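Coclaurine N-methyltransferase (PDB 6GKV) catalyses the N-methylation of coclaurine and related tetrahydroisoquinolines in alkaloid biosynthesis, with S-adenosyl-L-methionine as the methyl donor. Local coordinates at residues Q73-P78 with V157-Y162; T151-S156 with K178-T183; D192-I197 with G221-E226; L225-H230 with S345-K350. All blocks are in the same frame, centred on the assembly; numbering follows the deposited sequence.

Contact 1: Q73-P78 with V157-Y162; sequences QLYEIP and VSQKEY. With SAH (S-adenosyl-L-homocysteine), chain C.
Glu76 reaches across to Val157 and Ser158 at the N-terminal part of helix 157-168, which follows the second strand of a Rossmann-like methyltransferase fold. A bend in its chain at chi2 (-56°) turns the carboxylate to the helix, and its side chain crosses that of Val157 at about a right angle. OE2 of Glu76 lies 2.9 Å from the backbone N of Val157 and also meets CG2 of that residue. The other oxygen, OE1, lies toward Ser158, 3.4 Å from its backbone N. Amide groups at the start of a helix would tend to ease the charge of such a carboxylate, which here also has that of Asp71 close by. Ser158 sends OG past Glu76 to a weak hydrogen bond, 3.4 Å long, with O of Ile77.

Gln159 works on the inner side, where its extended chain carries the carboxamide to the ribose of S-adenosyl-L-homocysteine. NE2 of Gln159 gives a weak bond to O3' (3.2 Å); OE1 is modelled as accepting from O3' and O2', although its exact place is doubtful. Tyr75 lies along the same ribose: C2' sits 3.6 Å above one ring face, and CG of Leu74 covers the opposite face. Tyr75 also touches the bound N-methylheliamine; its OH is hydrogen-bonded to His202 NE2 and stands 3.4 Å from SD of S-adenosyl-L-homocysteine.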
# COMPACT_ATOMS: atom_id res chain seq x y z
N GLN A 73 -18.51 18.74 -20.61
CA GLN A 73 -19.55 18.73 -19.58
C GLN A 73 -19.06 19.44 -18.33
O GLN A 73 -19.82 20.08 -17.61
CB GLN A 73 -19.98 17.29 -19.25
CG GLN A 73 -20.81 16.63 -20.35
CD GLN A 73 -21.52 15.36 -19.88
OE1 GLN A 73 -22.31 15.38 -18.93
NE2 GLN A 73 -21.24 14.26 -20.55
N LEU A 74 -17.75 19.32 -18.10
CA LEU A 74 -17.09 19.83 -16.92
C LEU A 74 -15.85 20.59 -17.39
O LEU A 74 -15.47 20.46 -18.55
CB LEU A 74 -16.72 18.66 -16.00
CG LEU A 74 -16.43 18.85 -14.52
CD1 LEU A 74 -17.56 19.61 -13.82
CD2 LEU A 74 -16.26 17.47 -13.92
N TYR A 75 -15.24 21.41 -16.53
CA TYR A 75 -13.94 22.05 -16.83
C TYR A 75 -13.92 23.13 -17.95
O TYR A 75 -12.86 23.69 -18.24
CB TYR A 75 -12.90 20.96 -17.15
CG TYR A 75 -12.69 20.01 -15.99
CD1 TYR A 75 -12.67 20.49 -14.69
CD2 TYR A 75 -12.56 18.64 -16.20
CE1 TYR A 75 -12.49 19.65 -13.62
CE2 TYR A 75 -12.39 17.79 -15.13
CZ TYR A 75 -12.35 18.30 -13.83
OH TYR A 75 -12.17 17.48 -12.74
N GLU A 76 -15.07 23.40 -18.57
CA GLU A 76 -15.24 24.59 -19.41
C GLU A 76 -16.28 25.50 -18.76
O GLU A 76 -17.24 25.93 -19.40
CB GLU A 76 -15.67 24.24 -20.84
CG GLU A 76 -14.54 23.94 -21.83
CD GLU A 76 -13.52 25.05 -21.95
OE1 GLU A 76 -13.86 26.23 -21.74
OE2 GLU A 76 -12.37 24.74 -22.28
N ILE A 77 -16.08 25.78 -17.48
CA ILE A 77 -17.05 26.52 -16.70
C ILE A 77 -16.73 28.01 -16.72
O ILE A 77 -15.58 28.39 -16.53
CB ILE A 77 -17.07 26.04 -15.23
CG1 ILE A 77 -17.07 24.50 -15.18
CG2 ILE A 77 -18.24 26.69 -14.48
CD1 ILE A 77 -18.22 23.83 -15.97
N PRO A 78 -17.75 28.85 -16.97
CA PRO A 78 -17.57 30.30 -16.90
C PRO A 78 -16.93 30.74 -15.58
O PRO A 78 -17.39 30.38 -14.50
CB PRO A 78 -19.00 30.85 -17.02
CG PRO A 78 -19.90 29.66 -16.86
CD PRO A 78 -19.12 28.49 -17.36
N VAL A 157 -9.71 25.81 -22.84
CA VAL A 157 -9.53 27.16 -23.36
C VAL A 157 -9.96 28.23 -22.37
O VAL A 157 -9.49 29.36 -22.42
CB VAL A 157 -10.30 27.37 -24.67
CG1 VAL A 157 -9.77 26.45 -25.75
CG2 VAL A 157 -11.79 27.13 -24.44
N SER A 158 -10.87 27.86 -21.47
CA SER A 158 -11.35 28.77 -20.44
C SER A 158 -10.34 28.93 -19.29
O SER A 158 -10.29 29.97 -18.64
CB SER A 158 -12.69 28.28 -19.92
OG SER A 158 -12.98 28.79 -18.63
N GLN A 159 -9.52 27.90 -19.06
CA GLN A 159 -8.55 27.93 -17.96
C GLN A 159 -7.24 28.63 -18.38
O GLN A 159 -6.64 29.35 -17.58
CB GLN A 159 -8.30 26.51 -17.44
CG GLN A 159 -9.53 25.91 -16.74
CD GLN A 159 -9.31 24.50 -16.20
OE1 GLN A 159 -8.23 23.94 -16.31
NE2 GLN A 159 -10.36 23.93 -15.59
N LYS A 160 -6.82 28.44 -19.62
CA LYS A 160 -5.72 29.23 -20.17
C LYS A 160 -6.08 30.71 -20.21
O LYS A 160 -5.22 31.58 -20.02
CB LYS A 160 -5.37 28.73 -21.58
CG LYS A 160 -4.11 29.35 -22.18
CD LYS A 160 -4.03 29.03 -23.66
CE LYS A 160 -2.64 29.28 -24.23
NZ LYS A 160 -2.17 30.66 -23.96
N GLU A 161 -7.37 30.99 -20.47
CA GLU A 161 -7.95 32.35 -20.40
C GLU A 161 -7.54 33.08 -19.14
O GLU A 161 -6.76 34.03 -19.15
CB GLU A 161 -9.48 32.28 -20.40
CG GLU A 161 -10.22 32.27 -21.76
CD GLU A 161 -9.55 33.12 -22.82
OE1 GLU A 161 -9.11 34.26 -22.51
OE2 GLU A 161 -9.50 32.67 -23.98
N TYR A 162 -8.06 32.57 -18.04
CA TYR A 162 -8.08 33.27 -16.78
C TYR A 162 -6.69 33.46 -16.20
O TYR A 162 -6.41 34.47 -15.54
CB TYR A 162 -8.96 32.53 -15.77
CG TYR A 162 -8.91 33.16 -14.41
CD1 TYR A 162 -9.58 34.34 -14.16
CD2 TYR A 162 -8.17 32.59 -13.39
CE1 TYR A 162 -9.53 34.93 -12.93
CE2 TYR A 162 -8.10 33.18 -12.15
CZ TYR A 162 -8.79 34.35 -11.92
OH TYR A 162 -8.73 34.95 -10.68
N SAH C . -5.69 21.18 -10.44
CA SAH C . -6.75 22.17 -10.39
CB SAH C . -8.06 21.59 -10.90
CG SAH C . -8.29 20.11 -10.62
SD SAH C . -9.76 19.50 -11.48
C SAH C . -6.96 22.71 -8.98
O SAH C . -6.47 22.08 -8.04
OXT SAH C . -7.60 23.75 -8.76
C5' SAH C . -8.80 18.63 -12.75
C4' SAH C . -8.02 19.54 -13.70
O4' SAH C . -7.34 18.77 -14.68
C3' SAH C . -8.91 20.52 -14.45
O3' SAH C . -8.23 21.74 -14.59
C2' SAH C . -9.07 19.93 -15.83
O2' SAH C . -9.20 20.99 -16.76
C1' SAH C . -7.76 19.16 -15.99
N9 SAH C . -7.87 17.99 -16.89
C8 SAH C . -8.78 16.96 -16.85
N7 SAH C . -8.51 16.10 -17.87
C5 SAH C . -7.44 16.58 -18.56
C6 SAH C . -6.75 16.12 -19.69
N6 SAH C . -7.11 14.99 -20.31
N1 SAH C . -5.68 16.85 -20.17
C2 SAH C . -5.30 18.02 -19.54
N3 SAH C . -5.98 18.47 -18.43
C4 SAH C . -7.03 17.76 -17.95

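Contact 2: T151-S156 with K178-T183; sequences TAVTNS and KLADIT. With SAH (S-adenosyl-L-homocysteine), chain C.
Val153 and Lys178 point to the same face of a parallel strand pair, but their contacts diverge. CG1 of Val153, anti to the backbone N, meets CG1 of Ile182 obliquely at 4.0 Å, with CB of Ala180 close by. Lys178 instead runs its methylene chain against CG2 of Thr151, then bends at chi4 (-48°) so that NZ can pair with Glu176. On the other face Leu179 leans over the end of strand 149-154: with CG trans to the backbone N (chi1 -163°), its CD1 comes within 3.5 Å of the carbonyl carbon of Ser156. Three backbone bonds hold the strands, the last from Ala180 N to Thr154 O (2.7 Å).

Beyond them the two chains part to receive adenine, as strand ends do in Rossmann-like folds. Asp181 OD1 accepts from N6 of S-adenosyl-L-homocysteine at 3.3 Å, while N of Ile182 gives a weak bond to N1. The tip of Ile182 fits close to the base, CD1 lying 3.4 Å from C2. The unit is a beta-alpha-beta crossover: helix 157-168 joins the two strands and lies against Leu179 and Thr154, whereas strand 126-130 flanks strand 149-154 and packs on Val153 and Ile182.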
# COMPACT_ATOMS: atom_id res chain seq x y z
N THR A 151 5.01 26.69 -14.96
CA THR A 151 4.35 26.37 -16.23
C THR A 151 3.04 25.59 -16.01
O THR A 151 3.04 24.50 -15.45
CB THR A 151 5.27 25.55 -17.14
OG1 THR A 151 6.57 26.17 -17.22
CG2 THR A 151 4.64 25.43 -18.54
N ALA A 152 1.93 26.16 -16.46
CA ALA A 152 0.64 25.53 -16.25
C ALA A 152 0.17 24.79 -17.51
O ALA A 152 0.30 25.31 -18.60
CB ALA A 152 -0.38 26.56 -15.83
N VAL A 153 -0.36 23.58 -17.37
CA VAL A 153 -0.85 22.86 -18.54
C VAL A 153 -2.33 22.48 -18.46
O VAL A 153 -2.75 21.80 -17.52
CB VAL A 153 -0.05 21.58 -18.80
CG1 VAL A 153 -0.55 20.93 -20.08
CG2 VAL A 153 1.41 21.90 -18.91
N THR A 154 -3.10 22.90 -19.45
CA THR A 154 -4.54 22.68 -19.49
C THR A 154 -5.02 22.31 -20.88
O THR A 154 -4.43 22.73 -21.85
CB THR A 154 -5.31 23.92 -19.05
OG1 THR A 154 -4.71 24.47 -17.88
CG2 THR A 154 -6.71 23.55 -18.74
N ASN A 155 -6.11 21.54 -20.98
CA ASN A 155 -6.77 21.34 -22.27
C ASN A 155 -8.05 22.16 -22.36
O ASN A 155 -8.92 21.90 -23.21
CB ASN A 155 -7.06 19.86 -22.49
CG ASN A 155 -8.05 19.30 -21.49
OD1 ASN A 155 -8.27 19.87 -20.41
ND2 ASN A 155 -8.65 18.16 -21.82
N SER A 156 -8.16 23.15 -21.49
CA SER A 156 -9.38 23.94 -21.32
C SER A 156 -9.15 25.40 -21.70
O SER A 156 -8.47 26.14 -20.99
CB SER A 156 -9.88 23.82 -19.87
OG SER A 156 -10.82 24.82 -19.53
N LYS A 178 0.24 26.55 -21.11
CA LYS A 178 0.19 25.78 -22.36
C LYS A 178 -1.15 25.07 -22.52
O LYS A 178 -1.63 24.43 -21.58
CB LYS A 178 1.32 24.74 -22.41
CG LYS A 178 2.71 25.26 -22.10
CD LYS A 178 3.75 24.17 -22.38
CE LYS A 178 5.17 24.73 -22.41
NZ LYS A 178 5.29 25.96 -23.24
N LEU A 179 -1.74 25.13 -23.71
CA LEU A 179 -2.99 24.40 -23.96
C LEU A 179 -2.73 23.06 -24.65
O LEU A 179 -2.35 23.02 -25.82
CB LEU A 179 -3.95 25.25 -24.78
CG LEU A 179 -5.42 24.84 -24.81
CD1 LEU A 179 -6.16 25.25 -23.53
CD2 LEU A 179 -6.07 25.43 -26.03
N ALA A 180 -2.93 21.96 -23.91
CA ALA A 180 -2.59 20.62 -24.41
C ALA A 180 -3.42 19.50 -23.78
O ALA A 180 -3.83 19.60 -22.63
CB ALA A 180 -1.11 20.33 -24.16
N ASP A 181 -3.67 18.44 -24.55
CA ASP A 181 -4.23 17.22 -24.01
C ASP A 181 -3.06 16.44 -23.41
O ASP A 181 -2.15 16.03 -24.13
CB ASP A 181 -4.98 16.41 -25.08
CG ASP A 181 -5.57 15.10 -24.54
OD1 ASP A 181 -5.81 14.98 -23.32
OD2 ASP A 181 -5.80 14.17 -25.35
N ILE A 182 -3.06 16.27 -22.10
CA ILE A 182 -1.96 15.61 -21.43
C ILE A 182 -1.90 14.14 -21.85
O ILE A 182 -0.83 13.53 -21.86
CB ILE A 182 -2.09 15.77 -19.90
CG1 ILE A 182 -2.03 17.26 -19.55
CG2 ILE A 182 -0.99 15.01 -19.15
CD1 ILE A 182 -2.26 17.57 -18.08
N THR A 183 -3.06 13.60 -22.24
CA THR A 183 -3.15 12.24 -22.79
C THR A 183 -2.23 12.04 -23.99
O THR A 183 -1.64 10.97 -24.17
CB THR A 183 -4.60 11.94 -23.22
OG1 THR A 183 -5.42 11.86 -22.05
CG2 THR A 183 -4.70 10.63 -24.00
N SAH C . -5.69 21.18 -10.44
CA SAH C . -6.75 22.17 -10.39
CB SAH C . -8.06 21.59 -10.90
CG SAH C . -8.29 20.11 -10.62
SD SAH C . -9.76 19.50 -11.48
C SAH C . -6.96 22.71 -8.98
O SAH C . -6.47 22.08 -8.04
OXT SAH C . -7.60 23.75 -8.76
C5' SAH C . -8.80 18.63 -12.75
C4' SAH C . -8.02 19.54 -13.70
O4' SAH C . -7.34 18.77 -14.68
C3' SAH C . -8.91 20.52 -14.45
O3' SAH C . -8.23 21.74 -14.59
C2' SAH C . -9.07 19.93 -15.83
O2' SAH C . -9.20 20.99 -16.76
C1' SAH C . -7.76 19.16 -15.99
N9 SAH C . -7.87 17.99 -16.89
C8 SAH C . -8.78 16.96 -16.85
N7 SAH C . -8.51 16.10 -17.87
C5 SAH C . -7.44 16.58 -18.56
C6 SAH C . -6.75 16.12 -19.69
N6 SAH C . -7.11 14.99 -20.31
N1 SAH C . -5.68 16.85 -20.17
C2 SAH C . -5.30 18.02 -19.54
N3 SAH C . -5.98 18.47 -18.43
C4 SAH C . -7.03 17.76 -17.95

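Contact 3: D192-I197 with G221-E226; sequences DRILVI and GLLFLE. With SAH (S-adenosyl-L-homocysteine), chain C.
Val196 and Leu223 meet at the well-packed heart of two parallel strands whose axes run 4.9 Å apart and differ by only 6° in direction. CG2 of Val196 touches CD1 of Leu223 at 3.8 Å, and CD1 of Leu223 also rests on CG2 of Ile194, so one leucine branch fills the space between two neighbours on the opposing strand. Two residues along, on the same face, CD1 of Leu225 (chi1 172°) reaches CB of Val196. On the opposite face CD2 of Leu195 bears on CB of Phe224 at 3.7 Å, and CD1 of Ile197 lies at the edge of the phenylalanine ring, 4.0 Å from CE2.

The solvent side is where the strands begin: there Arg193 and Leu222, both partly exposed, lie side by side, with CG of Leu222 3.7 Å above a face of the guanidinium; NE of Arg193 bonds to Ala119 O. At the other end, O of Ile197 accepts from the amino N of S-adenosyl-L-homocysteine (3.0 Å). Strand 126-130 runs along the far edge of strand 191-197, and helix 104-118 covers the face of Ile197 and Phe224, here meeting them through Tyr115 and Arg118.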
# COMPACT_ATOMS: atom_id res chain seq x y z
N ASP A 192 12.03 20.92 -12.58
CA ASP A 192 12.52 20.49 -11.25
C ASP A 192 11.39 19.94 -10.39
O ASP A 192 11.61 19.12 -9.51
CB ASP A 192 13.18 21.63 -10.48
CG ASP A 192 14.39 22.20 -11.19
OD1 ASP A 192 15.13 21.43 -11.85
OD2 ASP A 192 14.59 23.43 -11.07
N ARG A 193 10.19 20.45 -10.62
CA ARG A 193 9.07 20.00 -9.83
C ARG A 193 7.81 20.00 -10.66
O ARG A 193 7.45 20.99 -11.30
CB ARG A 193 8.94 20.85 -8.57
CG ARG A 193 9.62 20.17 -7.37
CD ARG A 193 10.34 21.15 -6.49
NE ARG A 193 11.08 20.51 -5.40
CZ ARG A 193 12.29 19.97 -5.51
NH1 ARG A 193 12.92 19.98 -6.68
NH2 ARG A 193 12.87 19.44 -4.45
N ILE A 194 7.18 18.83 -10.67
CA ILE A 194 5.93 18.64 -11.35
C ILE A 194 4.86 18.40 -10.32
O ILE A 194 4.96 17.50 -9.49
CB ILE A 194 5.98 17.46 -12.31
CG1 ILE A 194 7.11 17.68 -13.31
CG2 ILE A 194 4.62 17.30 -13.02
CD1 ILE A 194 7.39 16.47 -14.17
N LEU A 195 3.84 19.24 -10.37
CA LEU A 195 2.75 19.17 -9.42
C LEU A 195 1.50 18.70 -10.13
O LEU A 195 1.13 19.25 -11.16
CB LEU A 195 2.52 20.54 -8.80
CG LEU A 195 3.78 21.12 -8.16
CD1 LEU A 195 3.56 22.58 -7.83
CD2 LEU A 195 4.09 20.34 -6.90
N VAL A 196 0.86 17.68 -9.58
CA VAL A 196 -0.35 17.13 -10.17
C VAL A 196 -1.47 17.06 -9.13
O VAL A 196 -1.51 16.13 -8.32
CB VAL A 196 -0.12 15.72 -10.74
CG1 VAL A 196 -1.37 15.25 -11.50
CG2 VAL A 196 1.08 15.72 -11.69
N ILE A 197 -2.39 18.02 -9.16
CA ILE A 197 -3.45 18.08 -8.17
C ILE A 197 -4.80 17.59 -8.72
O ILE A 197 -5.51 18.33 -9.39
CB ILE A 197 -3.62 19.50 -7.60
CG1 ILE A 197 -2.25 20.05 -7.21
CG2 ILE A 197 -4.59 19.50 -6.38
CD1 ILE A 197 -1.49 19.15 -6.25
N GLY A 221 14.79 16.02 -9.75
CA GLY A 221 13.49 16.66 -9.69
C GLY A 221 12.50 15.78 -8.96
O GLY A 221 12.73 14.58 -8.82
N LEU A 222 11.41 16.38 -8.50
CA LEU A 222 10.36 15.63 -7.81
C LEU A 222 9.03 15.72 -8.52
O LEU A 222 8.77 16.65 -9.29
CB LEU A 222 10.21 16.12 -6.36
CG LEU A 222 11.52 16.14 -5.59
CD1 LEU A 222 11.33 16.55 -4.15
CD2 LEU A 222 12.19 14.77 -5.68
N LEU A 223 8.19 14.72 -8.26
CA LEU A 223 6.80 14.69 -8.67
C LEU A 223 5.92 14.69 -7.43
O LEU A 223 6.00 13.76 -6.62
CB LEU A 223 6.51 13.45 -9.52
CG LEU A 223 5.01 13.24 -9.77
CD1 LEU A 223 4.46 14.43 -10.53
CD2 LEU A 223 4.71 11.93 -10.51
N PHE A 224 5.08 15.71 -7.26
CA PHE A 224 4.13 15.70 -6.15
C PHE A 224 2.69 15.48 -6.65
O PHE A 224 2.20 16.18 -7.55
CB PHE A 224 4.19 16.99 -5.35
CG PHE A 224 3.16 17.06 -4.25
CD1 PHE A 224 3.31 16.33 -3.08
CD2 PHE A 224 2.01 17.82 -4.41
CE1 PHE A 224 2.35 16.38 -2.07
CE2 PHE A 224 1.05 17.86 -3.41
CZ PHE A 224 1.22 17.14 -2.24
N LEU A 225 2.01 14.50 -6.05
CA LEU A 225 0.67 14.11 -6.47
C LEU A 225 -0.38 14.19 -5.36
O LEU A 225 -0.16 13.70 -4.27
CB LEU A 225 0.69 12.69 -7.01
CG LEU A 225 -0.68 12.07 -7.30
CD1 LEU A 225 -1.29 12.81 -8.44
CD2 LEU A 225 -0.54 10.59 -7.62
N GLU A 226 -1.53 14.78 -5.66
CA GLU A 226 -2.70 14.67 -4.81
C GLU A 226 -3.84 13.98 -5.57
O GLU A 226 -4.15 14.35 -6.72
CB GLU A 226 -3.17 16.03 -4.30
CG GLU A 226 -4.38 15.95 -3.34
CD GLU A 226 -4.94 17.32 -2.94
OE1 GLU A 226 -4.37 17.97 -2.05
OE2 GLU A 226 -5.96 17.75 -3.52
N SAH C . -5.69 21.18 -10.44
CA SAH C . -6.75 22.17 -10.39
CB SAH C . -8.06 21.59 -10.90
CG SAH C . -8.29 20.11 -10.62
SD SAH C . -9.76 19.50 -11.48
C SAH C . -6.96 22.71 -8.98
O SAH C . -6.47 22.08 -8.04
OXT SAH C . -7.60 23.75 -8.76
C5' SAH C . -8.80 18.63 -12.75
C4' SAH C . -8.02 19.54 -13.70
O4' SAH C . -7.34 18.77 -14.68
C3' SAH C . -8.91 20.52 -14.45
O3' SAH C . -8.23 21.74 -14.59
C2' SAH C . -9.07 19.93 -15.83
O2' SAH C . -9.20 20.99 -16.76
C1' SAH C . -7.76 19.16 -15.99
N9 SAH C . -7.87 17.99 -16.89
C8 SAH C . -8.78 16.96 -16.85
N7 SAH C . -8.51 16.10 -17.87
C5 SAH C . -7.44 16.58 -18.56
C6 SAH C . -6.75 16.12 -19.69
N6 SAH C . -7.11 14.99 -20.31
N1 SAH C . -5.68 16.85 -20.17
C2 SAH C . -5.30 18.02 -19.54
N3 SAH C . -5.98 18.47 -18.43
C4 SAH C . -7.03 17.76 -17.95

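Contact 4: L225-H230 with S345-K350; sequences LEHICH and SHVLFK
Glu226 keeps CG trans to its backbone N (chi1 -178°) and His346 sets its ring beside its own (chi1 -69°), which brings both side chains out together from a non-hydrogen-bonded pair of antiparallel strands. This is the sheet reversal of class I methyltransferases, in which the last strand, 342-350, inserts between strands 221-230 and 272-279. Carboxylate and imidazole are almost coplanar, 2° apart, and NE2 of His346 donates to OE1 of Glu226 at 2.7 Å. OE1 uses its anti lone pair, the one turned away from OE2, and also bonds to OH of Tyr115. The other ring nitrogen, ND1, is hydrogen-bonded to NH1 of Arg118, a second grip that probably fixes the ring's rotation.

On the other face, CD2 of Leu225 lies at the edge of the Phe349 ring, 4.2 Å from CE2. Backbone bonds in both directions join Leu225 to Val347 and His227 to Ser345. ND1 of His227 donates to O of Ile228 at 3.0 Å, securing one side of the imidazole, whose edge faces CG2 of Val347. Ser345 OG, bonded to His276, lies 3.2 Å from NE2 of His227, and its CB forms a CH-pi contact 3.7 Å from the centroid of that ring.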
# COMPACT_ATOMS: atom_id res chain seq x y z
N LEU A 225 2.01 14.50 -6.05
CA LEU A 225 0.67 14.11 -6.47
C LEU A 225 -0.38 14.19 -5.36
O LEU A 225 -0.16 13.70 -4.27
CB LEU A 225 0.69 12.69 -7.01
CG LEU A 225 -0.68 12.07 -7.30
CD1 LEU A 225 -1.29 12.81 -8.44
CD2 LEU A 225 -0.54 10.59 -7.62
N GLU A 226 -1.53 14.78 -5.66
CA GLU A 226 -2.70 14.67 -4.81
C GLU A 226 -3.84 13.98 -5.57
O GLU A 226 -4.15 14.35 -6.72
CB GLU A 226 -3.17 16.03 -4.30
CG GLU A 226 -4.38 15.95 -3.34
CD GLU A 226 -4.94 17.32 -2.94
OE1 GLU A 226 -4.37 17.97 -2.05
OE2 GLU A 226 -5.96 17.75 -3.52
N HIS A 227 -4.45 12.98 -4.94
CA HIS A 227 -5.64 12.37 -5.48
C HIS A 227 -6.58 12.04 -4.35
O HIS A 227 -6.15 11.66 -3.28
CB HIS A 227 -5.33 11.10 -6.26
CG HIS A 227 -4.67 10.04 -5.44
ND1 HIS A 227 -5.38 9.00 -4.86
CD2 HIS A 227 -3.37 9.83 -5.12
CE1 HIS A 227 -4.54 8.20 -4.23
NE2 HIS A 227 -3.32 8.68 -4.37
N ILE A 228 -7.88 12.20 -4.58
CA ILE A 228 -8.81 11.77 -3.58
C ILE A 228 -8.79 10.25 -3.63
O ILE A 228 -8.34 9.68 -4.63
CB ILE A 228 -10.22 12.37 -3.83
CG1 ILE A 228 -10.66 12.12 -5.27
CG2 ILE A 228 -10.17 13.86 -3.58
CD1 ILE A 228 -11.33 10.79 -5.49
N CYS A 229 -9.24 9.58 -2.58
CA CYS A 229 -9.20 8.12 -2.54
C CYS A 229 -10.21 7.55 -1.57
O CYS A 229 -10.85 8.31 -0.83
CB CYS A 229 -7.80 7.65 -2.15
SG CYS A 229 -7.43 8.10 -0.45
N HIS A 230 -10.38 6.23 -1.60
CA HIS A 230 -10.88 5.55 -0.42
C HIS A 230 -9.69 4.87 0.26
O HIS A 230 -8.78 4.37 -0.41
CB HIS A 230 -11.96 4.53 -0.73
CG HIS A 230 -12.47 3.84 0.50
ND1 HIS A 230 -11.93 2.66 0.97
CD2 HIS A 230 -13.41 4.21 1.41
CE1 HIS A 230 -12.55 2.31 2.09
NE2 HIS A 230 -13.45 3.23 2.37
N SER A 345 -5.07 11.65 -0.59
CA SER A 345 -3.73 11.06 -0.53
C SER A 345 -2.69 11.94 -1.20
O SER A 345 -2.88 12.39 -2.34
CB SER A 345 -3.75 9.68 -1.20
OG SER A 345 -2.45 9.13 -1.31
N HIS A 346 -1.58 12.17 -0.50
CA HIS A 346 -0.42 12.85 -1.07
C HIS A 346 0.79 11.93 -1.25
O HIS A 346 1.28 11.31 -0.29
CB HIS A 346 -0.00 14.04 -0.20
CG HIS A 346 -0.98 15.18 -0.22
ND1 HIS A 346 -0.87 16.28 0.60
CD2 HIS A 346 -2.09 15.38 -0.97
CE1 HIS A 346 -1.86 17.11 0.37
NE2 HIS A 346 -2.61 16.60 -0.59
N VAL A 347 1.29 11.86 -2.48
CA VAL A 347 2.46 11.06 -2.79
C VAL A 347 3.60 11.90 -3.37
O VAL A 347 3.40 12.67 -4.32
CB VAL A 347 2.14 9.93 -3.77
CG1 VAL A 347 3.30 8.95 -3.81
CG2 VAL A 347 0.85 9.21 -3.37
N LEU A 348 4.80 11.74 -2.79
CA LEU A 348 5.98 12.41 -3.34
C LEU A 348 6.85 11.37 -4.05
O LEU A 348 7.21 10.35 -3.46
CB LEU A 348 6.76 13.15 -2.24
CG LEU A 348 7.96 14.01 -2.69
CD1 LEU A 348 7.53 15.13 -3.63
CD2 LEU A 348 8.75 14.56 -1.50
N PHE A 349 7.15 11.62 -5.31
CA PHE A 349 7.96 10.72 -6.13
C PHE A 349 9.28 11.38 -6.54
O PHE A 349 9.30 12.58 -6.81
CB PHE A 349 7.25 10.32 -7.43
CG PHE A 349 5.95 9.58 -7.26
CD1 PHE A 349 5.93 8.20 -7.11
CD2 PHE A 349 4.73 10.27 -7.35
CE1 PHE A 349 4.72 7.52 -7.00
CE2 PHE A 349 3.51 9.60 -7.26
CZ PHE A 349 3.50 8.22 -7.09
N LYS A 350 10.34 10.58 -6.64
CA LYS A 350 11.56 10.98 -7.37
C LYS A 350 11.70 10.13 -8.64
O LYS A 350 10.99 9.14 -8.80
CB LYS A 350 12.80 10.83 -6.49
CG LYS A 350 13.25 9.39 -6.37
CD LYS A 350 14.43 9.24 -5.42
CE LYS A 350 14.72 7.77 -5.14
NZ LYS A 350 15.59 7.63 -3.93

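The four contacts illustrate how a Rossmann-like sheet shares out its tasks. Contacts 2, 3 and 4 lie in one sheet of order 3-2-1-4-5-7-6: contact 2 joins strands 176-179 and 149-154 at one edge, with strand 126-130 between it and contact 3. Contacts 1 and 2, with centres 12 Å apart, alternate along the chain and touch where Ser156 OG meets Tyr75 O. Both close before contact 3 opens, and contact 4 begins on strand 221-230, where contact 3 ends; the centres of contacts 1 and 4 are about 24 Å apart. S-adenosyl-L-homocysteine connects the first three: contact 2 holds adenine, contact 1 the ribose, with Tyr75 beside the sulfur, contact 3 the amino group.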